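Side-chain contacts in putative phosphosugar isomerase (Clostridium difficile, PDB 3G68), which is probably a sugar-phosphate isomerase with two SIS domains, related to the isomerase part of glutamine-fructose-6-phosphate transaminase, although its own substrate is not established: residues B[276-279]-B[280-283]; B[252-255]-B[256-260]; B[266-269]-B[270-273]; B[242-245]-B[246-250]; B[314-317]-B[318-321]. One frame throughout, in Å; residues are numbered along the deposited sequence.

Interaction 1 (B[276-279]-B[280-283]); sequences DVLS and GWTE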
loop_
_atom_site.group_PDB
_atom_site.type_symbol
_atom_site.label_atom_id
_atom_site.label_comp_id
_atom_site.label_asym_id
_atom_site.label_seq_id
_atom_site.Cartn_x
_atom_site.Cartn_y
_atom_site.Cartn_z
ATOM N N ASP B 276 -51.087 -28.386 0.253
ATOM C CA ASP B 276 -52.310 -27.937 0.916
ATOM C C ASP B 276 -53.315 -29.070 1.095
ATOM O O ASP B 276 -53.852 -29.228 2.192
ATOM C CB ASP B 276 -52.931 -26.733 0.175
ATOM C CG ASP B 276 -52.034 -25.463 0.235
ATOM O OD1 ASP B 276 -50.988 -25.453 0.955
ATOM O OD2 ASP B 276 -52.380 -24.464 -0.451
ATOM N N VAL B 277 -53.561 -29.860 0.051
ATOM C CA VAL B 277 -54.512 -30.982 0.163
ATOM C C VAL B 277 -54.018 -31.995 1.194
ATOM O O VAL B 277 -54.759 -32.385 2.129
ATOM C CB VAL B 277 -54.790 -31.670 -1.189
ATOM C CG1 VAL B 277 -55.687 -32.908 -1.015
ATOM C CG2 VAL B 277 -55.408 -30.657 -2.162
ATOM N N LEU B 278 -52.751 -32.389 1.075
ATOM C CA LEU B 278 -52.229 -33.388 2.018
ATOM C C LEU B 278 -52.168 -32.882 3.449
ATOM O O LEU B 278 -52.345 -33.669 4.381
ATOM C CB LEU B 278 -50.838 -33.872 1.592
ATOM C CG LEU B 278 -50.772 -34.608 0.268
ATOM C CD1 LEU B 278 -49.316 -34.855 -0.143
ATOM C CD2 LEU B 278 -51.580 -35.899 0.379
ATOM N N SER B 279 -51.904 -31.582 3.638
ATOM C CA SER B 279 -51.796 -31.008 4.990
ATOM C C SER B 279 -53.142 -30.977 5.706
ATOM O O SER B 279 -53.199 -30.858 6.923
ATOM C CB SER B 279 -51.083 -29.648 4.972
ATOM O OG SER B 279 -49.754 -29.811 4.472
ATOM N N GLY B 280 -54.220 -31.093 4.944
ATOM C CA GLY B 280 -55.555 -31.240 5.488
ATOM C C GLY B 280 -55.799 -32.644 6.026
ATOM O O GLY B 280 -56.718 -32.814 6.813
ATOM N N TRP B 281 -55.029 -33.648 5.594
ATOM C CA TRP B 281 -55.165 -35.044 6.069
ATOM C C TRP B 281 -54.127 -35.467 7.117
ATOM O O TRP B 281 -54.398 -36.372 7.912
ATOM C CB TRP B 281 -55.121 -36.050 4.913
ATOM C CG TRP B 281 -56.172 -35.837 3.822
ATOM C CD1 TRP B 281 -57.425 -35.332 3.990
ATOM C CD2 TRP B 281 -56.100 -36.261 2.454
ATOM N NE1 TRP B 281 -58.111 -35.343 2.801
ATOM C CE2 TRP B 281 -57.322 -35.901 1.838
ATOM C CE3 TRP B 281 -55.103 -36.844 1.672
ATOM C CZ2 TRP B 281 -57.589 -36.142 0.477
ATOM C CZ3 TRP B 281 -55.364 -37.088 0.326
ATOM C CH2 TRP B 281 -56.601 -36.725 -0.261
ATOM N N THR B 282 -52.949 -34.843 7.097
ATOM C CA THR B 282 -51.865 -35.147 8.041
ATOM C C THR B 282 -51.035 -33.905 8.334
ATOM O O THR B 282 -50.841 -33.049 7.449
ATOM C CB THR B 282 -50.928 -36.294 7.520
ATOM O OG1 THR B 282 -49.794 -36.448 8.394
ATOM C CG2 THR B 282 -50.451 -36.028 6.102
ATOM N N GLU B 283 -50.577 -33.828 9.584
ATOM C CA GLU B 283 -49.742 -32.730 10.057
ATOM C C GLU B 283 -48.251 -33.033 9.804
ATOM O O GLU B 283 -47.368 -32.225 10.139
ATOM C CB GLU B 283 -50.042 -32.458 11.547
ATOM C CG GLU B 283 -51.516 -32.067 11.782
ATOM C CD GLU B 283 -51.851 -31.659 13.212
ATOM O OE1 GLU B 283 -53.014 -31.214 13.439
ATOM O OE2 GLU B 283 -50.983 -31.779 14.096
HETATM O O HOH W 1 -48.835 -31.092 7.281
#
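With CG1 anti to the backbone N (chi1 175°), Val277 sends one methyl along the flank of helix 271-279 to Trp281, whose indole is folded back beside the helix by placing CG anti to its own carbonyl carbon (chi1 -57°). The two side chains run next to each other and point the same way. CG1 of Val277 therefore sits over a face of the indole, 4.2 Å from the centroid of the Trp281 six-membered ring and 20° from its normal, a CH-pi contact. The neighbouring Leu278 reaches the same benzo ring at a slant, its CD2 lying 3.9 Å from Trp281 CE3.

In the backbone below, carbonyls and N-H groups are shared. Leu278 O takes Trp281 N at 2.9 Å and also accepts from Thr282 N. Gly280 N is bound to Val277 O at 3.1 Å and only weakly to Asp276 O. The methyl CG2 of Thr282 packs 3.5 Å from Leu278 O. A water donates to Thr282 O at 2.8 Å and more weakly to Ser279 OG, a hydroxyl that is also bonded to Ile275 O one turn back. Thr282 OG1 turns to Ser258 O and to Asn284 N, joining the turn to the parallel sheet just before strand 284-289.

Such a helix-to-strand link belongs to the alternating alpha/beta layout of SIS domains. Chemically, Leu278 O holds two N-H groups at once, while CH-pi and apolar contacts probably help to keep the exposed indole against the helix, with Tyr251 and Ile254 also touching it.

Interaction 2 (B[252-255]-B[256-260]); sequences NAIN and SDSTI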
loop_
_atom_site.group_PDB
_atom_site.type_symbol
_atom_site.label_atom_id
_atom_site.label_comp_id
_atom_site.label_asym_id
_atom_site.label_seq_id
_atom_site.Cartn_x
_atom_site.Cartn_y
_atom_site.Cartn_z
ATOM N N ASN B 252 -55.260 -42.184 -1.854
ATOM C CA ASN B 252 -56.303 -42.945 -1.160
ATOM C C ASN B 252 -55.825 -43.484 0.176
ATOM O O ASN B 252 -56.638 -43.656 1.061
ATOM C CB ASN B 252 -56.814 -44.129 -1.994
ATOM C CG ASN B 252 -57.607 -43.714 -3.195
ATOM O OD1 ASN B 252 -57.176 -43.858 -4.343
ATOM N ND2 ASN B 252 -58.755 -43.158 -2.947
ATOM N N ALA B 253 -54.522 -43.799 0.304
ATOM C CA ALA B 253 -53.990 -44.381 1.530
ATOM C C ALA B 253 -53.437 -43.368 2.545
ATOM O O ALA B 253 -52.929 -43.783 3.587
ATOM C CB ALA B 253 -52.895 -45.439 1.195
ATOM N N ILE B 254 -53.576 -42.071 2.305
ATOM C CA ILE B 254 -53.022 -41.063 3.230
ATOM C C ILE B 254 -53.982 -40.877 4.404
ATOM O O ILE B 254 -55.220 -40.759 4.211
ATOM C CB ILE B 254 -52.722 -39.742 2.502
ATOM C CG1 ILE B 254 -51.681 -39.952 1.382
ATOM C CG2 ILE B 254 -52.284 -38.622 3.469
ATOM C CD1 ILE B 254 -50.293 -40.561 1.774
ATOM N N ASN B 255 -53.429 -40.890 5.621
ATOM C CA ASN B 255 -54.215 -40.647 6.838
ATOM C C ASN B 255 -53.396 -39.839 7.834
ATOM O O ASN B 255 -52.252 -39.460 7.526
ATOM C CB ASN B 255 -54.786 -41.950 7.412
ATOM C CG ASN B 255 -53.721 -42.930 7.750
ATOM O OD1 ASN B 255 -52.851 -42.613 8.534
ATOM N ND2 ASN B 255 -53.772 -44.137 7.147
ATOM N N SER B 256 -53.962 -39.534 9.002
ATOM C CA SER B 256 -53.289 -38.616 9.920
ATOM C C SER B 256 -51.982 -39.169 10.511
ATOM O O SER B 256 -51.165 -38.414 11.091
ATOM C CB SER B 256 -54.259 -38.154 11.014
ATOM O OG SER B 256 -54.461 -39.228 11.897
ATOM N N ASP B 257 -51.791 -40.472 10.417
ATOM C CA ASP B 257 -50.532 -41.107 10.838
ATOM C C ASP B 257 -49.473 -41.198 9.712
ATOM O O ASP B 257 -48.385 -41.762 9.947
ATOM C CB ASP B 257 -50.791 -42.526 11.376
ATOM C CG ASP B 257 -51.361 -42.563 12.799
ATOM O OD1 ASP B 257 -51.273 -41.572 13.576
ATOM O OD2 ASP B 257 -51.863 -43.651 13.141
ATOM N N SER B 258 -49.773 -40.688 8.507
ATOM C CA SER B 258 -48.836 -40.706 7.388
ATOM C C SER B 258 -47.838 -39.543 7.495
ATOM O O SER B 258 -48.224 -38.399 7.864
ATOM C CB SER B 258 -49.570 -40.506 6.043
ATOM O OG SER B 258 -50.558 -41.502 5.812
ATOM N N THR B 259 -46.587 -39.840 7.160
ATOM C CA THR B 259 -45.521 -38.862 7.009
ATOM C C THR B 259 -45.207 -38.779 5.522
ATOM O O THR B 259 -45.035 -39.828 4.847
ATOM C CB THR B 259 -44.290 -39.240 7.797
ATOM O OG1 THR B 259 -44.612 -39.263 9.200
ATOM C CG2 THR B 259 -43.152 -38.210 7.545
ATOM N N ILE B 260 -45.082 -37.549 5.024
ATOM C CA ILE B 260 -44.767 -37.304 3.600
ATOM C C ILE B 260 -43.668 -36.270 3.462
ATOM O O ILE B 260 -43.705 -35.203 4.086
ATOM C CB ILE B 260 -45.962 -36.819 2.710
ATOM C CG1 ILE B 260 -47.203 -37.679 2.899
ATOM C CG2 ILE B 260 -45.566 -36.850 1.225
ATOM C CD1 ILE B 260 -47.962 -37.337 4.109
#
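Ser258 OG is held by two partners: Asn255 N donates to it at 2.9 Å in an almost straight bond (177° at the hydrogen), and outside the loop it is hydrogen-bonded to Glu210 OE2. In return, Ser258 N donates to Asn255 O at 2.9 Å, closing a type I beta turn from Asn255 to Ser258. The same pair of residues is thus joined twice, once through the backbone and once through the serine hydroxyl.

A third bond stiffens the middle of the turn. Asn255 places CG between its backbone N and carbonyl carbon (chi1 59°), which swings OD1 over the turn to accept from Asp257 N at 3.0 Å. That donor lies in the plane of the side-chain carbonyl, and the arrangement is an Asx turn inside the beta turn. Asp257 CB packs 3.5 Å from the same OD1. Ile254 CG2 also lies near the serine, 4.1 Å from Ser258 OG.

The turn carries the chain from helix 243-250 into strand 258-264. Ile254 rests on Arg212 of strand 210-215 and on Trp281, while Thr259 and Ile260 pair through their backbones with strands 210-215 and 284-289 respectively, between which strand 258-264 is inserted in the parallel sheet.

Interaction 3 (B[266-269]-B[270-273]); sequences GKEP and RVTK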
loop_
_atom_site.group_PDB
_atom_site.type_symbol
_atom_site.label_atom_id
_atom_site.label_comp_id
_atom_site.label_asym_id
_atom_site.label_seq_id
_atom_site.Cartn_x
_atom_site.Cartn_y
_atom_site.Cartn_z
ATOM N N GLY B 266 -38.965 -27.304 -8.063
ATOM C CA GLY B 266 -39.389 -26.043 -8.623
ATOM C C GLY B 266 -39.921 -26.115 -10.050
ATOM O O GLY B 266 -40.211 -25.073 -10.624
ATOM N N LYS B 267 -40.042 -27.317 -10.624
ATOM C CA LYS B 267 -40.575 -27.509 -11.990
ATOM C C LYS B 267 -42.037 -27.932 -11.991
ATOM O O LYS B 267 -42.628 -28.092 -13.055
ATOM C CB LYS B 267 -39.764 -28.553 -12.756
ATOM C CG LYS B 267 -38.381 -28.104 -13.140
ATOM C CD LYS B 267 -37.521 -29.238 -13.747
ATOM C CE LYS B 267 -37.743 -29.490 -15.231
ATOM N NZ LYS B 267 -36.541 -30.179 -15.833
ATOM N N GLU B 268 -42.639 -28.107 -10.821
ATOM C CA GLU B 268 -44.020 -28.576 -10.739
ATOM C C GLU B 268 -44.941 -27.524 -10.127
ATOM O O GLU B 268 -44.981 -27.377 -8.909
ATOM C CB GLU B 268 -44.073 -29.876 -9.931
ATOM C CG GLU B 268 -45.488 -30.431 -9.740
ATOM C CD GLU B 268 -46.228 -30.596 -11.058
ATOM O OE1 GLU B 268 -45.879 -31.524 -11.823
ATOM O OE2 GLU B 268 -47.152 -29.795 -11.321
ATOM N N PRO B 269 -45.727 -26.815 -10.967
ATOM C CA PRO B 269 -46.569 -25.762 -10.397
ATOM C C PRO B 269 -47.669 -26.233 -9.441
ATOM O O PRO B 269 -48.117 -25.439 -8.627
ATOM C CB PRO B 269 -47.140 -25.055 -11.628
ATOM C CG PRO B 269 -47.077 -26.054 -12.693
ATOM C CD PRO B 269 -45.862 -26.879 -12.431
ATOM N N ARG B 270 -48.065 -27.505 -9.513
ATOM C CA ARG B 270 -49.081 -28.053 -8.610
ATOM C C ARG B 270 -48.581 -28.421 -7.187
ATOM O O ARG B 270 -49.386 -28.826 -6.362
ATOM C CB ARG B 270 -49.758 -29.252 -9.269
ATOM C CG ARG B 270 -50.561 -28.894 -10.535
ATOM C CD ARG B 270 -51.122 -30.175 -11.200
ATOM N NE ARG B 270 -50.020 -30.976 -11.731
ATOM C CZ ARG B 270 -50.106 -32.231 -12.174
ATOM N NH1 ARG B 270 -51.255 -32.889 -12.187
ATOM N NH2 ARG B 270 -48.994 -32.824 -12.612
ATOM N N VAL B 271 -47.291 -28.240 -6.879
ATOM C CA VAL B 271 -46.760 -28.621 -5.557
ATOM C C VAL B 271 -47.455 -27.918 -4.402
ATOM O O VAL B 271 -47.736 -28.548 -3.387
ATOM C CB VAL B 271 -45.216 -28.435 -5.428
ATOM C CG1 VAL B 271 -44.770 -28.657 -4.007
ATOM C CG2 VAL B 271 -44.497 -29.406 -6.321
ATOM N N THR B 272 -47.746 -26.629 -4.542
ATOM C CA THR B 272 -48.431 -25.892 -3.469
ATOM C C THR B 272 -49.783 -26.503 -3.179
ATOM O O THR B 272 -50.126 -26.692 -2.007
ATOM C CB THR B 272 -48.630 -24.413 -3.810
ATOM O OG1 THR B 272 -47.351 -23.839 -4.062
ATOM C CG2 THR B 272 -49.309 -23.672 -2.650
ATOM N N LYS B 273 -50.558 -26.789 -4.233
ATOM C CA LYS B 273 -51.867 -27.440 -4.072
ATOM C C LYS B 273 -51.738 -28.849 -3.469
ATOM O O LYS B 273 -52.562 -29.241 -2.652
ATOM C CB LYS B 273 -52.654 -27.495 -5.407
ATOM C CG LYS B 273 -53.066 -26.114 -5.947
ATOM C CD LYS B 273 -53.775 -26.174 -7.305
HETATM O O HOH W 2 -50.027 -25.347 -6.884
#
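Arg270 and Glu268 carry this contact, and they meet chiefly through one oxygen. Glu268 OE2 accepts from the backbone Arg270 N at 3.1 Å through its anti lone pair, and from Arg270 NE, likewise at 3.1 Å, as a salt bridge. The two donors approach differently: NE comes from above the carboxylate plane, although the oxygen itself lies close to the guanidinium plane at its edge. The two planes stand 60° apart, and the second link, from Arg270 NH2 to Glu268 OE1, is long at 3.5 Å and weak.

Both chains are bent to allow this. Glu268 leaves the backbone with CG anti to N and then folds at chi2 (53°), bringing its carboxylate back to the chain two residues ahead; Arg270 bends at chi3 (-67°), which carries its NE toward the same oxygen. The bond to Arg270 N is a capping interaction just ahead of helix 271-279, where a negative carboxylate would probably be favoured by the helix dipole.

Val271 joins from the helix side. Its N donates to Glu268 O at 3.2 Å, closing a type I beta turn, and its CG2 packs 3.7 Å from Glu268 CB. A water donates to Pro269 O at 2.6 Å and accepts from Lys273 N.

The turn joins strand 258-264 to helix 271-279 and faces helix 243-250: Glu268, Arg270 and Val271 all touch Phe243, Arg270 forms a salt bridge with Glu244, and Val271 also packs on Ile262 of the strand.

Interaction 4 (B[242-245]-B[246-250]); sequences EFEE and FIHGI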
loop_
_atom_site.group_PDB
_atom_site.type_symbol
_atom_site.label_atom_id
_atom_site.label_comp_id
_atom_site.label_asym_id
_atom_site.label_seq_id
_atom_site.Cartn_x
_atom_site.Cartn_y
_atom_site.Cartn_z
ATOM N N GLU B 242 -42.909 -40.769 -8.022
ATOM C CA GLU B 242 -42.849 -39.548 -8.849
ATOM C C GLU B 242 -44.216 -38.827 -8.634
ATOM O O GLU B 242 -45.231 -39.466 -8.317
ATOM C CB GLU B 242 -42.508 -39.893 -10.313
ATOM C CG GLU B 242 -42.494 -38.712 -11.332
ATOM C CD GLU B 242 -43.874 -38.337 -11.835
ATOM O OE1 GLU B 242 -44.742 -39.222 -11.882
ATOM O OE2 GLU B 242 -44.113 -37.157 -12.159
ATOM N N PHE B 243 -44.237 -37.504 -8.802
ATOM C CA PHE B 243 -45.406 -36.654 -8.538
ATOM C C PHE B 243 -46.697 -37.096 -9.232
ATOM O O PHE B 243 -47.740 -37.276 -8.591
ATOM C CB PHE B 243 -45.073 -35.204 -8.949
ATOM C CG PHE B 243 -46.045 -34.189 -8.467
ATOM C CD1 PHE B 243 -47.167 -33.874 -9.216
ATOM C CD2 PHE B 243 -45.846 -33.532 -7.268
ATOM C CE1 PHE B 243 -48.089 -32.925 -8.764
ATOM C CE2 PHE B 243 -46.763 -32.566 -6.824
ATOM C CZ PHE B 243 -47.885 -32.277 -7.582
ATOM N N GLU B 244 -46.618 -37.254 -10.546
ATOM C CA GLU B 244 -47.770 -37.722 -11.322
ATOM C C GLU B 244 -48.293 -39.086 -10.895
ATOM O O GLU B 244 -49.510 -39.244 -10.780
ATOM C CB GLU B 244 -47.504 -37.718 -12.822
ATOM C CG GLU B 244 -48.058 -36.509 -13.533
ATOM C CD GLU B 244 -49.554 -36.485 -13.565
ATOM O OE1 GLU B 244 -50.096 -35.375 -13.517
ATOM O OE2 GLU B 244 -50.204 -37.552 -13.606
ATOM N N GLU B 245 -47.396 -40.049 -10.677
ATOM C CA GLU B 245 -47.827 -41.389 -10.279
ATOM C C GLU B 245 -48.509 -41.386 -8.915
ATOM O O GLU B 245 -49.459 -42.146 -8.698
ATOM C CB GLU B 245 -46.710 -42.440 -10.331
ATOM C CG GLU B 245 -45.579 -42.262 -9.348
ATOM C CD GLU B 245 -44.821 -43.539 -9.010
ATOM O OE1 GLU B 245 -45.470 -44.565 -8.681
ATOM O OE2 GLU B 245 -43.571 -43.477 -9.005
ATOM N N PHE B 246 -48.075 -40.506 -8.012
ATOM C CA PHE B 246 -48.733 -40.397 -6.712
ATOM C C PHE B 246 -50.206 -40.000 -6.904
ATOM O O PHE B 246 -51.088 -40.474 -6.210
ATOM C CB PHE B 246 -48.022 -39.381 -5.827
ATOM C CG PHE B 246 -48.625 -39.241 -4.473
ATOM C CD1 PHE B 246 -49.656 -38.335 -4.246
ATOM C CD2 PHE B 246 -48.149 -40.009 -3.405
ATOM C CE1 PHE B 246 -50.191 -38.194 -2.991
ATOM C CE2 PHE B 246 -48.683 -39.893 -2.133
ATOM C CZ PHE B 246 -49.701 -38.973 -1.910
ATOM N N ILE B 247 -50.462 -39.137 -7.866
ATOM C CA ILE B 247 -51.834 -38.700 -8.164
ATOM C C ILE B 247 -52.689 -39.879 -8.627
ATOM O O ILE B 247 -53.877 -39.922 -8.352
ATOM C CB ILE B 247 -51.855 -37.549 -9.230
ATOM C CG1 ILE B 247 -51.084 -36.337 -8.706
ATOM C CG2 ILE B 247 -53.284 -37.119 -9.566
ATOM C CD1 ILE B 247 -50.872 -35.246 -9.751
ATOM N N HIS B 248 -52.082 -40.846 -9.309
ATOM C CA HIS B 248 -52.807 -42.019 -9.782
ATOM C C HIS B 248 -53.046 -43.073 -8.678
ATOM O O HIS B 248 -52.535 -44.192 -8.751
ATOM C CB HIS B 248 -52.111 -42.608 -11.005
ATOM C CG HIS B 248 -52.344 -41.816 -12.253
ATOM N ND1 HIS B 248 -53.299 -42.168 -13.182
ATOM C CD2 HIS B 248 -51.769 -40.680 -12.712
ATOM C CE1 HIS B 248 -53.291 -41.287 -14.167
ATOM N NE2 HIS B 248 -52.371 -40.377 -13.909
ATOM N N GLY B 249 -53.784 -42.652 -7.643
ATOM C CA GLY B 249 -54.320 -43.530 -6.616
ATOM C C GLY B 249 -53.670 -43.592 -5.258
ATOM O O GLY B 249 -54.300 -44.099 -4.322
ATOM N N ILE B 250 -52.434 -43.101 -5.130
ATOM C CA ILE B 250 -51.700 -43.260 -3.862
ATOM C C ILE B 250 -52.349 -42.441 -2.743
ATOM O O ILE B 250 -52.329 -42.853 -1.576
ATOM C CB ILE B 250 -50.177 -42.931 -3.975
ATOM C CG1 ILE B 250 -49.494 -43.707 -5.121
ATOM C CG2 ILE B 250 -49.412 -43.182 -2.585
ATOM C CD1 ILE B 250 -49.674 -45.230 -5.132
HETATM O O HOH W 3 -52.897 -37.738 -15.608
HETATM O O HOH W 4 -49.728 -44.939 -9.021
#
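Ile247 touches the preceding turn of helix 243-250 from CB through CG1 to CD1. Its CB lies 3.3 Å from Glu244 O. With CG1 anti to the carbonyl carbon (chi1 -60°), the branch then runs back toward the helix start, passing Phe243 O at 3.5 Å from CG1. At the tip, CD1 meets two side chains: it approaches the Phe243 ring at a slant, 3.8 Å from CE1, and stands equally far, 3.8 Å, from Glu244 OE1, the oxygen engaged with Arg270.

The start of this helix is a capping box, here formed by two glutamates. Glu242, the N-cap residue at the end of strand 238-242, receives Glu245 N on its OE1 at 3.0 Å, and Glu245 reciprocates by accepting Glu242 N on OE2, also at 3.0 Å. Glu245 can reach back because its CG sits between the backbone N and the carbonyl carbon (chi1 66°). The other oxygen of Glu242 takes Glu244 N from above the carboxylate plane, which leaves both carboxylate oxygens occupied by first-turn N-H groups.

Farther along, His248 presents the edge of its imidazole to the backbone, with CD2 3.3 Å from Glu244 O in the ring plane. Its NE2 shares a water with Glu244 OE2, whose link to that water is weak, and the carboxylate and ring planes stand 62° apart. Here the helix widens into a pi-type turn, and His248 becomes the centre of an inverse gamma turn. A second water donates to Glu245 O at 2.8 Å and to His248 O.

Interaction 5 (B[314-317]-B[318-321]); sequences FIVP and IQLI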
loop_
_atom_site.group_PDB
_atom_site.type_symbol
_atom_site.label_atom_id
_atom_site.label_comp_id
_atom_site.label_asym_id
_atom_site.label_seq_id
_atom_site.Cartn_x
_atom_site.Cartn_y
_atom_site.Cartn_z
ATOM N N PHE B 314 -29.807 -33.189 -3.360
ATOM C CA PHE B 314 -31.220 -33.230 -2.928
ATOM C C PHE B 314 -31.591 -34.140 -1.765
ATOM O O PHE B 314 -32.362 -33.728 -0.888
ATOM C CB PHE B 314 -32.194 -33.491 -4.087
ATOM C CG PHE B 314 -33.275 -32.477 -4.161
ATOM C CD1 PHE B 314 -34.195 -32.349 -3.136
ATOM C CD2 PHE B 314 -33.332 -31.592 -5.243
ATOM C CE1 PHE B 314 -35.204 -31.362 -3.204
ATOM C CE2 PHE B 314 -34.285 -30.610 -5.299
ATOM C CZ PHE B 314 -35.219 -30.488 -4.272
ATOM N N ILE B 315 -31.053 -35.354 -1.738
ATOM C CA ILE B 315 -31.435 -36.305 -0.706
ATOM C C ILE B 315 -30.520 -36.331 0.522
ATOM O O ILE B 315 -30.741 -37.128 1.434
ATOM C CB ILE B 315 -31.709 -37.732 -1.253
ATOM C CG1 ILE B 315 -30.472 -38.413 -1.801
ATOM C CG2 ILE B 315 -32.791 -37.709 -2.325
ATOM C CD1 ILE B 315 -30.737 -39.915 -2.055
ATOM N N VAL B 316 -29.519 -35.447 0.565
ATOM C CA VAL B 316 -28.655 -35.310 1.769
ATOM C C VAL B 316 -29.489 -35.275 3.066
ATOM O O VAL B 316 -29.176 -36.015 4.002
ATOM C CB VAL B 316 -27.689 -34.092 1.656
ATOM C CG1 VAL B 316 -26.989 -33.768 2.980
ATOM C CG2 VAL B 316 -26.660 -34.377 0.622
ATOM N N PRO B 317 -30.528 -34.411 3.140
ATOM C CA PRO B 317 -31.373 -34.380 4.352
ATOM C C PRO B 317 -32.003 -35.696 4.752
ATOM O O PRO B 317 -32.090 -35.998 5.938
ATOM C CB PRO B 317 -32.446 -33.338 4.018
ATOM C CG PRO B 317 -32.247 -33.008 2.599
ATOM C CD PRO B 317 -30.883 -33.303 2.233
ATOM N N ILE B 318 -32.426 -36.481 3.761
ATOM C CA ILE B 318 -33.091 -37.736 4.022
ATOM C C ILE B 318 -32.050 -38.748 4.508
ATOM O O ILE B 318 -32.306 -39.457 5.470
ATOM C CB ILE B 318 -33.855 -38.305 2.782
ATOM C CG1 ILE B 318 -34.897 -37.307 2.276
ATOM C CG2 ILE B 318 -34.557 -39.595 3.180
ATOM C CD1 ILE B 318 -35.913 -36.973 3.295
ATOM N N GLN B 319 -30.891 -38.815 3.857
ATOM C CA GLN B 319 -29.809 -39.675 4.355
ATOM C C GLN B 319 -29.380 -39.284 5.736
ATOM O O GLN B 319 -29.029 -40.158 6.534
ATOM C CB GLN B 319 -28.602 -39.626 3.418
ATOM C CG GLN B 319 -28.856 -40.265 2.076
ATOM C CD GLN B 319 -27.892 -39.781 1.035
ATOM O OE1 GLN B 319 -27.448 -38.620 1.067
ATOM N NE2 GLN B 319 -27.546 -40.662 0.090
ATOM N N LEU B 320 -29.383 -37.987 6.064
ATOM C CA LEU B 320 -29.014 -37.571 7.415
ATOM C C LEU B 320 -30.031 -38.046 8.432
ATOM O O LEU B 320 -29.659 -38.412 9.569
ATOM C CB LEU B 320 -28.700 -36.073 7.537
ATOM C CG LEU B 320 -28.133 -35.628 8.873
ATOM C CD1 LEU B 320 -26.852 -36.431 9.268
ATOM C CD2 LEU B 320 -27.810 -34.147 8.802
ATOM N N ILE B 321 -31.316 -38.048 8.047
ATOM C CA ILE B 321 -32.362 -38.608 8.892
ATOM C C ILE B 321 -32.041 -40.069 9.181
ATOM O O ILE B 321 -32.167 -40.489 10.319
ATOM C CB ILE B 321 -33.773 -38.496 8.287
ATOM C CG1 ILE B 321 -34.281 -37.063 8.382
ATOM C CG2 ILE B 321 -34.764 -39.421 9.048
ATOM C CD1 ILE B 321 -35.594 -36.782 7.581
#
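Gln319 lies across Ile315 at the first turn of helix 316-324, a buried alpha-helical start in the second sheet-bearing half of this double-SIS protein. CG of Gln319 is anti to its carbonyl carbon (chi1 -68°), and beyond it the chain stays extended, which lays the amide beside Ile315. The two side chains meet at a slant: NE2 stands 3.9 Å from Ile315 CD1, and OE1 comes within 3.6 Å of Val316 CA. That oxygen has its polar partner elsewhere, in the hydroxyl of Tyr148.

Ile315 offers its longer branch to the amide by holding CG1 between the backbone N and the carbonyl carbon (chi1 67°), a conformation uncommon for isoleucine within helices; Ile315 lies just ahead of the helix. Its backbone oxygen takes Gln319 N at 3.0 Å in a nearly straight bond (172° at the hydrogen) and, more weakly, Ile318 N. Pro317 lacks an N-H, which costs nothing in a first turn, where amides have no preceding helical carbonyl to bind.

The remaining side chains fan out to different neighbours. Ile318 and Ile321 pack on Leu230 of helix 220-234 and on Phe261 of strand 258-264, while Leu320 goes to Tyr191 and Ile198 of helix 187-200. Pro317 O accepts Ile321 N at 3.0 Å, and Ile321 CG1 lies 3.5 Å from the same oxygen.

Along the chain the contacts come in the order interaction 4, 2, 3, 1 and 5, strictly in series; each is a continuous stretch, and none nests in or crosses another. Interaction 4 spans helix 243-250, interaction 2 turns the chain into strand 258-264, interaction 3 leads from that strand into helix 271-279, and interaction 1 leads from the end region of that helix toward strand 284-289. Interaction 4 touches 1 and 2 through Phe246 and 3 through the Arg270-Glu244 salt bridge, and 1 touches 2 through Thr282. Interaction 5 touches none of them, its nearest atoms being about 6 Å from interaction 3, and sets helix 316-324 against helices 187-200 and 220-234.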